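Local coordinates for protein Lys-gingipain W83 (Porphyromonas gingivalis, PDB 6I9A) that cleaves proteins after lysine as a secreted cysteine protease and possible virulence factor in periodontal disease, at residues Val400-Asp405 with Ala420-Thr425; Val407-Gly412 with Lys426-Asn431; Asn433-Ile438 with Ile447-Val452. One frame throughout, in Å; residues are numbered along the deposited sequence. Where two conformers were deposited one is given.

Contact 1. Residues Val400-Asp405 with Ala420-Thr425; sequences VAISKD and ATVSMT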
ATOM      1  N   VAL A 400      -5.093  18.629  -4.350  1.00 10.04           N
ATOM      2  CA  VAL A 400      -4.933  19.258  -5.659  1.00 10.29           C
ATOM      3  C   VAL A 400      -3.468  19.495  -5.947  1.00  9.59           C
ATOM      4  O   VAL A 400      -2.763  20.042  -5.094  1.00 10.46           O
ATOM      5  CB  VAL A 400      -5.730  20.583  -5.684  1.00 11.05           C
ATOM      6  CG1 VAL A 400      -5.642  21.234  -7.066  1.00 12.36           C
ATOM      7  CG2 VAL A 400      -7.199  20.381  -5.273  1.00 12.10           C
ATOM      8  N   ALA A 401      -3.030  19.172  -7.159  1.00  9.74           N
ATOM      9  CA  ALA A 401      -1.624  19.325  -7.540  1.00 10.22           C
ATOM     10  C   ALA A 401      -1.552  19.987  -8.878  1.00  9.76           C
ATOM     11  O   ALA A 401      -2.220  19.570  -9.830  1.00 10.80           O
ATOM     12  CB  ALA A 401      -0.920  17.963  -7.606  1.00 10.79           C
ATOM     13  N   ILE A 402      -0.657  20.984  -9.009  1.00 10.29           N
ATOM     14  CA  ILE A 402      -0.372  21.659 -10.265  1.00 10.23           C
ATOM     15  C   ILE A 402       1.045  21.287 -10.681  1.00  9.93           C
ATOM     16  O   ILE A 402       1.967  21.434  -9.886  1.00 11.16           O
ATOM     17  CB  ILE A 402      -0.551  23.177 -10.149  1.00 11.92           C
ATOM     18  CG1 ILE A 402      -2.014  23.529  -9.782  1.00 12.02           C
ATOM     19  CG2 ILE A 402      -0.123  23.873 -11.472  1.00 13.31           C
ATOM     20  CD1 ILE A 402      -2.224  25.030  -9.522  1.00 14.35           C
ATOM     21  N   SER A 403       1.215  20.833 -11.928  1.00 11.52           N
ATOM     22  CA  SER A 403       2.518  20.381 -12.410  1.00 11.40           C
ATOM     23  C   SER A 403       2.647  20.687 -13.893  1.00 12.08           C
ATOM     24  O   SER A 403       1.694  21.080 -14.552  1.00 12.78           O
ATOM     25  CB  SER A 403       2.694  18.876 -12.154  1.00 12.27           C
ATOM     26  OG  SER A 403       1.820  18.105 -12.962  1.00 13.23           O
ATOM     27  N   LYS A 404       3.865  20.485 -14.422  1.00 13.67           N
ATOM     28  CA  LYS A 404       4.106  20.542 -15.856  1.00 14.34           C
ATOM     29  C   LYS A 404       5.345  19.729 -16.176  1.00 15.28           C
ATOM     30  O   LYS A 404       6.317  19.785 -15.428  1.00 15.14           O
ATOM     31  CB  LYS A 404       4.254  21.987 -16.358  1.00 14.98           C
ATOM     32  CG  LYS A 404       4.157  22.091 -17.901  1.00 16.49           C
ATOM     33  CD  LYS A 404       4.143  23.543 -18.399  1.00 18.16           C
ATOM     34  CE  LYS A 404       5.428  24.291 -18.096  1.00 20.02           C
ATOM     35  NZ  LYS A 404       6.562  23.777 -18.904  1.00 24.82           N
ATOM     36  N   ASP A 405       5.259  18.898 -17.218  1.00 17.36           N
ATOM     37  CA  ASP A 405       6.378  18.048 -17.649  1.00 18.73           C
ATOM     38  C   ASP A 405       6.869  17.125 -16.524  1.00 20.23           C
ATOM     39  O   ASP A 405       8.054  16.861 -16.418  1.00 20.48           O
ATOM     40  CB  ASP A 405       7.574  18.905 -18.156  1.00 24.25           C
ATOM     41  CG  ASP A 405       7.220  20.057 -19.058  1.00 28.92           C
ATOM     42  OD1 ASP A 405       6.681  19.807 -20.141  1.00 34.93           O
ATOM     43  OD2 ASP A 405       7.474  21.220 -18.659  1.00 33.74           O
ATOM     44  N   ALA A 420      -9.384  24.600  -1.898  1.00 12.47           N
ATOM     45  CA  ALA A 420      -7.968  24.258  -1.800  1.00 13.25           C
ATOM     46  C   ALA A 420      -7.137  25.487  -2.131  1.00 13.18           C
ATOM     47  O   ALA A 420      -7.301  26.056  -3.212  1.00 15.88           O
ATOM     48  CB  ALA A 420      -7.612  23.122  -2.748  1.00 13.85           C
ATOM     49  N   THR A 421      -6.245  25.860  -1.218  1.00 13.24           N
ATOM     50  CA  THR A 421      -5.307  26.944  -1.486  1.00 14.29           C
ATOM     51  C   THR A 421      -4.011  26.221  -1.879  1.00 13.23           C
ATOM     52  O   THR A 421      -3.335  25.589  -1.058  1.00 15.94           O
ATOM     53  CB  THR A 421      -5.167  27.883  -0.274  1.00 15.26           C
ATOM     54  OG1 THR A 421      -6.452  28.425   0.006  1.00 17.81           O
ATOM     55  CG2 THR A 421      -4.167  29.031  -0.544  1.00 19.78           C
ATOM     56  N   VAL A 422      -3.748  26.207  -3.181  1.00 12.43           N
ATOM     57  CA  VAL A 422      -2.602  25.501  -3.745  1.00 12.33           C
ATOM     58  C   VAL A 422      -1.365  26.366  -3.589  1.00 12.93           C
ATOM     59  O   VAL A 422      -1.254  27.429  -4.244  1.00 14.21           O
ATOM     60  CB  VAL A 422      -2.858  25.140  -5.222  1.00 12.32           C
ATOM     61  CG1 VAL A 422      -1.647  24.400  -5.827  1.00 13.47           C
ATOM     62  CG2 VAL A 422      -4.120  24.290  -5.370  1.00 14.52           C
ATOM     63  N   SER A 423      -0.472  25.959  -2.730  1.00 12.36           N
ATOM     64  CA  SER A 423       0.756  26.710  -2.410  1.00 13.02           C
ATOM     65  C   SER A 423       1.788  26.377  -3.457  1.00 12.49           C
ATOM     66  O   SER A 423       2.190  25.209  -3.630  1.00 12.76           O
ATOM     67  CB  SER A 423       1.245  26.345  -1.004  1.00 14.63           C
ATOM     68  OG  SER A 423       1.494  24.946  -0.899  1.00 18.03           O
ATOM     69  N   MET A 424       2.264  27.414  -4.157  1.00 13.57           N
ATOM     70  CA  MET A 424       3.186  27.225  -5.262  1.00 14.18           C
ATOM     71  C   MET A 424       4.614  27.267  -4.800  1.00 14.47           C
ATOM     72  O   MET A 424       5.185  28.341  -4.586  1.00 18.33           O
ATOM     73  CB  MET A 424       2.939  28.289  -6.351  1.00 14.84           C
ATOM     74  CG  MET A 424       1.530  28.284  -6.872  1.00 14.46           C
ATOM     75  SD  MET A 424       1.037  26.708  -7.628  1.00 15.05           S
ATOM     76  CE  MET A 424       2.093  26.720  -9.039  1.00 16.46           C
ATOM     77  N   THR A 425       5.227  26.096  -4.606  1.00 13.73           N
ATOM     78  CA  THR A 425       6.629  25.997  -4.213  1.00 15.75           C
ATOM     79  C   THR A 425       7.526  26.350  -5.390  1.00 14.77           C
ATOM     80  O   THR A 425       8.670  26.780  -5.206  1.00 17.41           O
ATOM     81  CB  THR A 425       6.908  24.621  -3.627  1.00 14.64           C
ATOM     82  OG1 THR A 425       6.473  23.619  -4.554  1.00 15.61           O
ATOM     83  CG2 THR A 425       6.241  24.457  -2.259  1.00 15.83           C
TER

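Contact 2. Residues Val407-Gly412 with Lys426-Asn431; sequences VLYGTG and KQITEN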
ATOM      1  N   VAL A 407       7.081  17.845 -13.418  1.00 15.06           N
ATOM      2  CA  VAL A 407       7.653  18.616 -12.326  1.00 14.59           C
ATOM      3  C   VAL A 407       6.501  19.199 -11.511  1.00 12.01           C
ATOM      4  O   VAL A 407       5.625  19.855 -12.079  1.00 12.94           O
ATOM      5  CB  VAL A 407       8.565  19.756 -12.857  1.00 16.13           C
ATOM      6  CG1 VAL A 407       9.067  20.660 -11.707  1.00 16.72           C
ATOM      7  CG2 VAL A 407       9.723  19.201 -13.707  1.00 17.99           C
ATOM      8  N   LEU A 408       6.476  18.929 -10.214  1.00 11.89           N
ATOM      9  CA  LEU A 408       5.414  19.421  -9.352  1.00 11.81           C
ATOM     10  C   LEU A 408       5.685  20.875  -9.002  1.00 11.61           C
ATOM     11  O   LEU A 408       6.755  21.192  -8.471  1.00 13.79           O
ATOM     12  CB  LEU A 408       5.374  18.549  -8.102  1.00 11.28           C
ATOM     13  CG  LEU A 408       4.331  18.902  -7.073  1.00 11.90           C
ATOM     14  CD1 LEU A 408       2.902  18.901  -7.657  1.00 11.28           C
ATOM     15  CD2 LEU A 408       4.405  17.921  -5.917  1.00 11.85           C
ATOM     16  N   TYR A 409       4.652  21.732  -9.152  1.00 11.42           N
ATOM     17  CA  TYR A 409       4.811  23.165  -8.840  1.00 11.01           C
ATOM     18  C   TYR A 409       4.083  23.542  -7.565  1.00 11.72           C
ATOM     19  O   TYR A 409       4.492  24.486  -6.884  1.00 12.89           O
ATOM     20  CB  TYR A 409       4.239  24.031 -10.001  1.00 11.29           C
ATOM     21  CG  TYR A 409       5.108  24.134 -11.242  1.00 12.15           C
ATOM     22  CD1 TYR A 409       5.466  23.000 -11.979  1.00 12.88           C
ATOM     23  CD2 TYR A 409       5.470  25.383 -11.751  1.00 12.92           C
ATOM     24  CE1 TYR A 409       6.193  23.105 -13.162  1.00 14.03           C
ATOM     25  CE2 TYR A 409       6.151  25.495 -12.953  1.00 13.90           C
ATOM     26  CZ  TYR A 409       6.532  24.358 -13.637  1.00 14.66           C
ATOM     27  OH  TYR A 409       7.263  24.462 -14.797  1.00 17.35           O
ATOM     28  N   GLY A 410       2.977  22.875  -7.208  1.00 10.47           N
ATOM     29  CA  GLY A 410       2.262  23.274  -6.014  1.00 12.33           C
ATOM     30  C   GLY A 410       1.192  22.281  -5.646  1.00 10.34           C
ATOM     31  O   GLY A 410       0.708  21.537  -6.502  1.00 10.71           O
ATOM     32  N   THR A 411       0.816  22.291  -4.376  1.00 10.40           N
ATOM     33  CA  THR A 411      -0.238  21.406  -3.858  1.00 10.91           C
ATOM     34  C   THR A 411      -1.097  22.120  -2.842  1.00 11.05           C
ATOM     35  O   THR A 411      -0.640  23.070  -2.174  1.00 11.74           O
ATOM     36  CB  THR A 411       0.351  20.140  -3.193  1.00 11.16           C
ATOM     37  OG1 THR A 411       1.021  20.474  -1.977  1.00 12.27           O
ATOM     38  CG2 THR A 411       1.294  19.364  -4.090  1.00 12.37           C
ATOM     39  N   GLY A 412      -2.313  21.606  -2.622  1.00 10.64           N
ATOM     40  CA  GLY A 412      -3.142  22.058  -1.532  1.00 11.73           C
ATOM     41  C   GLY A 412      -4.233  21.061  -1.271  1.00 10.97           C
ATOM     42  O   GLY A 412      -4.666  20.350  -2.173  1.00 11.69           O
ATOM     43  N   LYS A 426       7.010  26.194  -6.610  1.00 13.34           N
ATOM     44  CA  LYS A 426       7.613  26.676  -7.846  1.00 14.46           C
ATOM     45  C   LYS A 426       6.557  27.531  -8.498  1.00 14.98           C
ATOM     46  O   LYS A 426       5.487  27.040  -8.843  1.00 14.42           O
ATOM     47  CB  LYS A 426       8.049  25.515  -8.753  1.00 15.33           C
ATOM     48  CG  LYS A 426       8.708  26.010 -10.052  1.00 15.91           C
ATOM     49  CD  LYS A 426       9.121  24.796 -10.942  1.00 19.46           C
ATOM     50  CE  LYS A 426       9.630  25.227 -12.307  1.00 23.09           C
ATOM     51  NZ  LYS A 426      10.812  26.106 -12.209  1.00 25.86           N
ATOM     52  N   GLN A 427       6.834  28.841  -8.667  1.00 14.43           N
ATOM     53  CA  GLN A 427       5.817  29.680  -9.277  1.00 14.56           C
ATOM     54  C   GLN A 427       5.787  29.487 -10.786  1.00 13.58           C
ATOM     55  O   GLN A 427       6.746  29.005 -11.392  1.00 16.22           O
ATOM     56  CB  GLN A 427       6.007  31.171  -8.905  1.00 16.31           C
ATOM     57  CG  GLN A 427       5.845  31.416  -7.404  1.00 17.68           C
ATOM     58  CD  GLN A 427       5.815  32.879  -7.078  1.00 18.21           C
ATOM     59  OE1 GLN A 427       5.873  33.753  -7.974  1.00 21.02           O
ATOM     60  NE2 GLN A 427       5.676  33.160  -5.810  1.00 19.47           N
ATOM     61  N   ILE A 428       4.615  29.809 -11.389  1.00 14.91           N
ATOM     62  CA  ILE A 428       4.467  29.742 -12.844  1.00 15.72           C
ATOM     63  C   ILE A 428       5.027  31.028 -13.442  1.00 15.63           C
ATOM     64  O   ILE A 428       4.541  32.124 -13.154  1.00 16.60           O
ATOM     65  CB  ILE A 428       2.986  29.532 -13.211  1.00 15.32           C
ATOM     66  CG1 ILE A 428       2.538  28.140 -12.704  1.00 16.45           C
ATOM     67  CG2 ILE A 428       2.739  29.669 -14.720  1.00 17.03           C
ATOM     68  CD1 ILE A 428       1.048  27.809 -12.959  1.00 16.96           C
ATOM     69  N   THR A 429       6.071  30.880 -14.228  1.00 16.39           N
ATOM     70  CA  THR A 429       6.734  32.061 -14.838  1.00 18.29           C
ATOM     71  C   THR A 429       6.801  31.953 -16.340  1.00 20.05           C
ATOM     72  O   THR A 429       7.391  32.846 -16.992  1.00 21.94           O
ATOM     73  CB  THR A 429       8.163  32.180 -14.321  1.00 20.88           C
ATOM     74  OG1 THR A 429       8.892  31.066 -14.836  1.00 24.83           O
ATOM     75  CG2 THR A 429       8.236  32.228 -12.817  1.00 20.19           C
ATOM     76  N   GLU A 430       6.298  30.835 -16.908  1.00 19.58           N
ATOM     77  CA  GLU A 430       6.393  30.556 -18.338  1.00 21.56           C
ATOM     78  C   GLU A 430       5.052  30.108 -18.887  1.00 21.94           C
ATOM     79  O   GLU A 430       4.265  29.435 -18.175  1.00 20.92           O
ATOM     80  CB  GLU A 430       7.412  29.426 -18.597  1.00 22.03           C
ATOM     81  CG  GLU A 430       8.818  29.590 -18.041  1.00 25.41           C
ATOM     82  CD  GLU A 430       9.555  30.824 -18.522  1.00 28.15           C
ATOM     83  OE1 GLU A 430       9.455  31.149 -19.729  1.00 29.54           O
ATOM     84  OE2 GLU A 430      10.229  31.471 -17.689  1.00 25.87           O
ATOM     85  N   ASN A 431       4.808  30.400 -20.168  1.00 23.70           N
ATOM     86  CA  ASN A 431       3.590  29.938 -20.816  1.00 25.55           C
ATOM     87  C   ASN A 431       3.645  28.424 -21.033  1.00 24.33           C
ATOM     88  O   ASN A 431       4.711  27.834 -21.071  1.00 25.72           O
ATOM     89  CB  ASN A 431       3.403  30.669 -22.157  1.00 30.24           C
ATOM     90  CG  ASN A 431       3.178  32.148 -22.002  1.00 34.92           C
ATOM     91  OD1 ASN A 431       2.773  32.649 -20.939  1.00 36.91           O
ATOM     92  ND2 ASN A 431       3.425  32.886 -23.083  1.00 38.89           N
TER

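Contact 3. Residues Asn433-Ile438 with Ile447-Val452; sequences NYDVVI and IKQIQV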
ATOM      1  N   ASN A 433       0.953  24.459 -21.034  1.00 24.91           N
ATOM      2  CA  ASN A 433      -0.234  23.719 -20.624  0.50 26.47           C
ATOM      3  C   ASN A 433       0.084  23.054 -19.286  1.00 22.88           C
ATOM      4  O   ASN A 433       0.898  22.127 -19.263  1.00 21.04           O
ATOM      5  CB  ASN A 433      -0.645  22.694 -21.703  0.50 32.17           C
ATOM      6  CG  ASN A 433      -2.144  22.539 -21.833  0.50 45.96           C
ATOM      7  OD1 ASN A 433      -2.931  23.145 -21.097  0.50 41.29           O
ATOM      8  ND2 ASN A 433      -2.578  21.737 -22.788  0.50 42.05           N
ATOM      9  N   TYR A 434      -0.522  23.547 -18.189  1.00 18.29           N
ATOM     10  CA  TYR A 434      -0.227  22.985 -16.868  1.00 16.20           C
ATOM     11  C   TYR A 434      -1.205  21.908 -16.473  1.00 16.39           C
ATOM     12  O   TYR A 434      -2.399  22.077 -16.681  1.00 16.23           O
ATOM     13  CB  TYR A 434      -0.218  24.126 -15.832  1.00 15.69           C
ATOM     14  CG  TYR A 434       1.008  25.005 -16.019  1.00 15.94           C
ATOM     15  CD1 TYR A 434       1.066  25.953 -17.044  1.00 16.78           C
ATOM     16  CD2 TYR A 434       2.131  24.846 -15.218  1.00 14.17           C
ATOM     17  CE1 TYR A 434       2.209  26.726 -17.253  1.00 16.90           C
ATOM     18  CE2 TYR A 434       3.276  25.618 -15.415  1.00 15.30           C
ATOM     19  CZ  TYR A 434       3.319  26.521 -16.461  1.00 16.02           C
ATOM     20  OH  TYR A 434       4.476  27.246 -16.654  1.00 19.42           O
ATOM     21  N   ASP A 435      -0.691  20.825 -15.906  1.00 13.72           N
ATOM     22  CA  ASP A 435      -1.548  19.731 -15.466  1.00 13.60           C
ATOM     23  C   ASP A 435      -2.117  20.053 -14.088  1.00 12.02           C
ATOM     24  O   ASP A 435      -1.395  20.543 -13.229  1.00 12.05           O
ATOM     25  CB  ASP A 435      -0.713  18.420 -15.430  1.00 16.30           C
ATOM     26  CG  ASP A 435      -0.149  18.090 -16.805  1.00 19.11           C
ATOM     27  OD1 ASP A 435       1.104  18.101 -16.967  1.00 23.08           O
ATOM     28  OD2 ASP A 435      -0.948  17.904 -17.739  1.00 20.55           O
ATOM     29  N   VAL A 436      -3.367  19.704 -13.896  1.00 12.49           N
ATOM     30  CA  VAL A 436      -4.054  19.856 -12.624  1.00 11.80           C
ATOM     31  C   VAL A 436      -4.654  18.527 -12.315  1.00 11.29           C
ATOM     32  O   VAL A 436      -5.459  18.016 -13.084  1.00 12.88           O
ATOM     33  CB  VAL A 436      -5.135  20.955 -12.636  1.00 13.51           C
ATOM     34  CG1 VAL A 436      -5.788  21.091 -11.261  1.00 15.65           C
ATOM     35  CG2 VAL A 436      -4.547  22.291 -13.090  1.00 15.47           C
ATOM     36  N   VAL A 437      -4.272  17.931 -11.183  1.00 10.88           N
ATOM     37  CA  VAL A 437      -4.743  16.598 -10.759  1.00 10.75           C
ATOM     38  C   VAL A 437      -5.391  16.753  -9.423  1.00 10.03           C
ATOM     39  O   VAL A 437      -4.838  17.410  -8.522  1.00 11.53           O
ATOM     40  CB  VAL A 437      -3.594  15.556 -10.761  1.00 11.64           C
ATOM     41  CG1 VAL A 437      -4.067  14.210 -10.188  1.00 11.66           C
ATOM     42  CG2 VAL A 437      -3.062  15.362 -12.181  1.00 12.58           C
ATOM     43  N   ILE A 438      -6.573  16.143  -9.277  1.00  9.85           N
ATOM     44  CA  ILE A 438      -7.304  16.154  -8.009  1.00  9.92           C
ATOM     45  C   ILE A 438      -7.607  14.733  -7.609  1.00  9.90           C
ATOM     46  O   ILE A 438      -8.204  13.993  -8.411  1.00 10.10           O
ATOM     47  CB  ILE A 438      -8.603  16.988  -8.088  1.00 11.39           C
ATOM     48  CG1 ILE A 438      -8.334  18.398  -8.703  1.00 11.26           C
ATOM     49  CG2 ILE A 438      -9.277  17.074  -6.698  1.00 12.20           C
ATOM     50  CD1 ILE A 438      -9.664  19.230  -8.921  1.00 14.33           C
ATOM     51  N   ILE A 447      -8.134  14.591 -13.883  1.00 11.20           N
ATOM     52  CA  ILE A 447      -6.856  14.867 -14.563  1.00 12.25           C
ATOM     53  C   ILE A 447      -7.149  15.834 -15.695  1.00 12.60           C
ATOM     54  O   ILE A 447      -7.793  15.486 -16.685  1.00 14.34           O
ATOM     55  CB  ILE A 447      -6.229  13.566 -15.059  1.00 13.12           C
ATOM     56  CG1 ILE A 447      -6.010  12.571 -13.913  1.00 13.88           C
ATOM     57  CG2 ILE A 447      -4.909  13.862 -15.841  1.00 15.02           C
ATOM     58  CD1 ILE A 447      -5.486  11.209 -14.410  1.00 16.21           C
ATOM     59  N   LYS A 448      -6.782  17.087 -15.503  1.00 12.42           N
ATOM     60  CA  LYS A 448      -7.151  18.169 -16.427  1.00 12.91           C
ATOM     61  C   LYS A 448      -5.938  19.046 -16.694  1.00 13.92           C
ATOM     62  O   LYS A 448      -4.843  18.777 -16.170  1.00 13.46           O
ATOM     63  CB  LYS A 448      -8.308  18.998 -15.818  1.00 13.29           C
ATOM     64  CG  LYS A 448      -9.612  18.227 -15.659  1.00 13.75           C
ATOM     65  CD  LYS A 448     -10.266  17.876 -17.039  1.00 15.28           C
ATOM     66  CE  LYS A 448     -11.463  16.972 -16.873  1.00 15.22           C
ATOM     67  NZ  LYS A 448     -12.181  16.804 -18.168  1.00 16.13           N
ATOM     68  N   GLN A 449      -6.120  20.050 -17.554  1.00 14.74           N
ATOM     69  CA  GLN A 449      -5.050  20.985 -17.858  1.00 16.83           C
ATOM     70  C   GLN A 449      -5.612  22.377 -17.893  1.00 16.65           C
ATOM     71  O   GLN A 449      -6.808  22.591 -18.133  1.00 18.88           O
ATOM     72  CB  GLN A 449      -4.355  20.655 -19.208  1.00 21.71           C
ATOM     73  CG  GLN A 449      -3.551  19.362 -19.201  1.00 24.43           C
ATOM     74  CD  GLN A 449      -2.779  19.174 -20.487  1.00 38.02           C
ATOM     75  OE1 GLN A 449      -3.304  19.352 -21.594  1.00 36.10           O
ATOM     76  NE2 GLN A 449      -1.520  18.793 -20.360  1.00 31.05           N
ATOM     77  N   ILE A 450      -4.748  23.348 -17.551  1.00 16.27           N
ATOM     78  CA  ILE A 450      -5.085  24.778 -17.670  1.00 18.51           C
ATOM     79  C   ILE A 450      -3.993  25.451 -18.506  1.00 21.28           C
ATOM     80  O   ILE A 450      -2.806  25.299 -18.184  1.00 18.24           O
ATOM     81  CB  ILE A 450      -5.261  25.497 -16.320  1.00 17.91           C
ATOM     82  CG1 ILE A 450      -6.350  24.811 -15.461  1.00 17.69           C
ATOM     83  CG2 ILE A 450      -5.553  27.016 -16.536  1.00 19.27           C
ATOM     84  CD1 ILE A 450      -6.503  25.486 -14.073  1.00 17.05           C
ATOM     85  N   GLN A 451      -4.400  26.182 -19.561  1.00 23.76           N
ATOM     86  CA  GLN A 451      -3.457  26.860 -20.444  0.50 27.10           C
ATOM     87  C   GLN A 451      -3.058  28.225 -19.905  1.00 26.09           C
ATOM     88  O   GLN A 451      -3.921  29.028 -19.555  1.00 24.83           O
ATOM     89  CB  GLN A 451      -4.034  26.974 -21.871  0.50 33.53           C
ATOM     90  CG  GLN A 451      -3.130  27.723 -22.862  0.50 43.10           C
ATOM     91  CD  GLN A 451      -1.741  27.140 -23.015  0.50 52.25           C
ATOM     92  OE1 GLN A 451      -1.494  25.948 -22.792  0.50 56.72           O
ATOM     93  NE2 GLN A 451      -0.798  27.971 -23.420  0.50 51.79           N
ATOM     94  N   VAL A 452      -1.732  28.467 -19.848  1.00 24.22           N
ATOM     95  CA  VAL A 452      -1.126  29.727 -19.416  1.00 25.90           C
ATOM     96  C   VAL A 452      -0.455  30.363 -20.651  1.00 28.70           C
ATOM     97  O   VAL A 452       0.381  29.720 -21.289  1.00 24.29           O
ATOM     98  CB  VAL A 452      -0.125  29.505 -18.252  1.00 24.79           C
ATOM     99  CG1 VAL A 452       0.657  30.780 -17.951  1.00 24.15           C
ATOM    100  CG2 VAL A 452      -0.848  29.018 -16.994  1.00 23.79           C
TER
HETATM  101  O   HOH W   1      -3.283  16.655 -17.102  1.00 20.68           O

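Contact 1. Residues Val400-Asp405 with Ala420-Thr425
Strands 400-404 and 420-424 run in roughly the same direction, 35° apart, with axes 7.9 Å apart at their closest, so the link from Val400 and Ile402 to Ala420, Val422 and Met424 is made by side chains rather than by backbone pairing. The two strands flank strand 407-413, an antiparallel neighbour of both. Where this middle strand pairs with Ile402 and Val400 it carries Gly410 and Gly412, which have no side chains, and this probably lets the flanking side chains meet over it; Val422 CG1 comes down to 3.5 Å from Gly410 C.

Val400 divides its two methyls between two partners. CG2 meets Ala420 CB at 3.7 Å, whereas CG1, turned opposite the backbone N (chi1 -177°), lies 3.8 Å from Val422 CG2; the two valine side chains meet nearly at right angles. Val422 is used in the same divided way, since its other methyl, CG1, is 3.8 Å from Ile402 CD1. The isoleucine reaches that far because its chain is extended beyond CG1 (chi2 175°), which puts CD1 at the leading end. The same CD1 also lies 4.1 Å from Met424 SD. Met424 does not leave its backbone toward the other strand, but bends at chi2 and chi3 to bring its sulfur to the isoleucine. The result is a continuous, buried, wholly apolar row.

In the Ig-like domain the row is part of the hydrophobic interior: Ile392 of strand 389-394 packs on Val400 and Ile402, Tyr390 on Ile402 and Met424, and Ile438 of strand 432-439 on Val400.

Contact 2. Residues Val407-Gly412 with Lys426-Asn431
Val407 opens the contact lightly, its CG1 methyl 4.2 Å from Lys426 CD, while its carbonyl O lies in the plane of the Tyr409 ring, at the edge. Leu408 turns the other way, against Ala401 and Tyr41, and its N binds a sulfonate oxygen of a buffer molecule probably taken up from the crystallisation liquor.

Tyr409 carries most of the contact. Lys426 lays its extended aliphatic chain over one ring face: CD stands 3.7 Å from the centroid, 12° off the normal, a CH-pi contact, and CE continues outward to 3.5 Å from CZ. With the lysine chain straight until its last torsion, chi4 60°, the methylenes pass across the ring from CD2 toward the hydroxyl end. Gln427 O comes to the ring edge, 3.9 Å from CD2, and Ile428 CG1 approaches the same carbon obliquely at 4.1 Å.

Tyr409 and Gly410 both face Ile402, forming a classic beta bulge in this strand of the Ig-like domain. Within it, Tyr409 O accepts a nearly straight bond from Lys426 N (3.1 Å, 172°); Thr425 OG1 also bonds to this oxygen. Beyond the bulge, Thr411 packs on Tyr41 and Pro13, and its O takes a bond from Ser423 OG.

Contact 3. Residues Asn433-Ile438 with Ile447-Val452
Strands 433-438 and 447-452 form an antiparallel hairpin; the axes of these segments approach to 4.4 Å and their N-to-C directions are 146° apart. Tyr434 with Ile450 and Val436 with Lys448 are the hydrogen-bonded pairs, each giving and taking a backbone bond, and Asp435 with Gln449 is a non-hydrogen-bonded pair between them.

On the mainly apolar face of Tyr434, Val436 and Ile450, Val452 CG2 approaches the Tyr434 ring obliquely, 3.6 Å from CD1, and the side chains of Val436 and Ile450 meet at a slant, Val436 CG2 lying 3.9 Å from both CG1 and CD1 of Ile450.

The other face, toward helix 25-37, mixes a polar pair with the packing of Val437 CG2 against Ile447 CG2 (4.4 Å). Asp435 and Gln449 both place CG opposite the carbonyl carbon (chi1 -60° for Asp435), which sets the two chains side by side. Gln449 NE2 donates to Asp435 OD2 at 2.8 Å (157°), on the syn side but out of the carboxylate plane. A water donates hydrogen bonds to the same OD2 at 2.7 Å and to Lys448 O at 2.8 Å. That carbonyl already accepts Val436 N, so the water ties the carboxylate to the strand ladder. Two donors converging on one carboxylate oxygen would be expected to keep Asp435 ionised and to limit rotation of both polar ends.

Overall arrangement
All three contacts are built on one antiparallel sheet of the C-terminal Ig-like domain, remote from the inhibitor and metal sites. Contact 1 is its buried, purely apolar part, joining two strands across a third; contact 2 involves that same middle strand and the loop following 419-424, mixing a backbone bond with a lysine laid on an aromatic ring near the surface. Contact 3 is the edge hairpin, with a backbone ladder and one face that carries a water-bridged carboxylate-amide pair and turns toward helix 25-37. Direct bonds join them: Ile402 O to Tyr409 N between contacts 1 and 2, Ser403 O to Asp435 N between 1 and 3. Contacts 2 and 3 meet through the edge-to-face rings of Tyr409 and Tyr434.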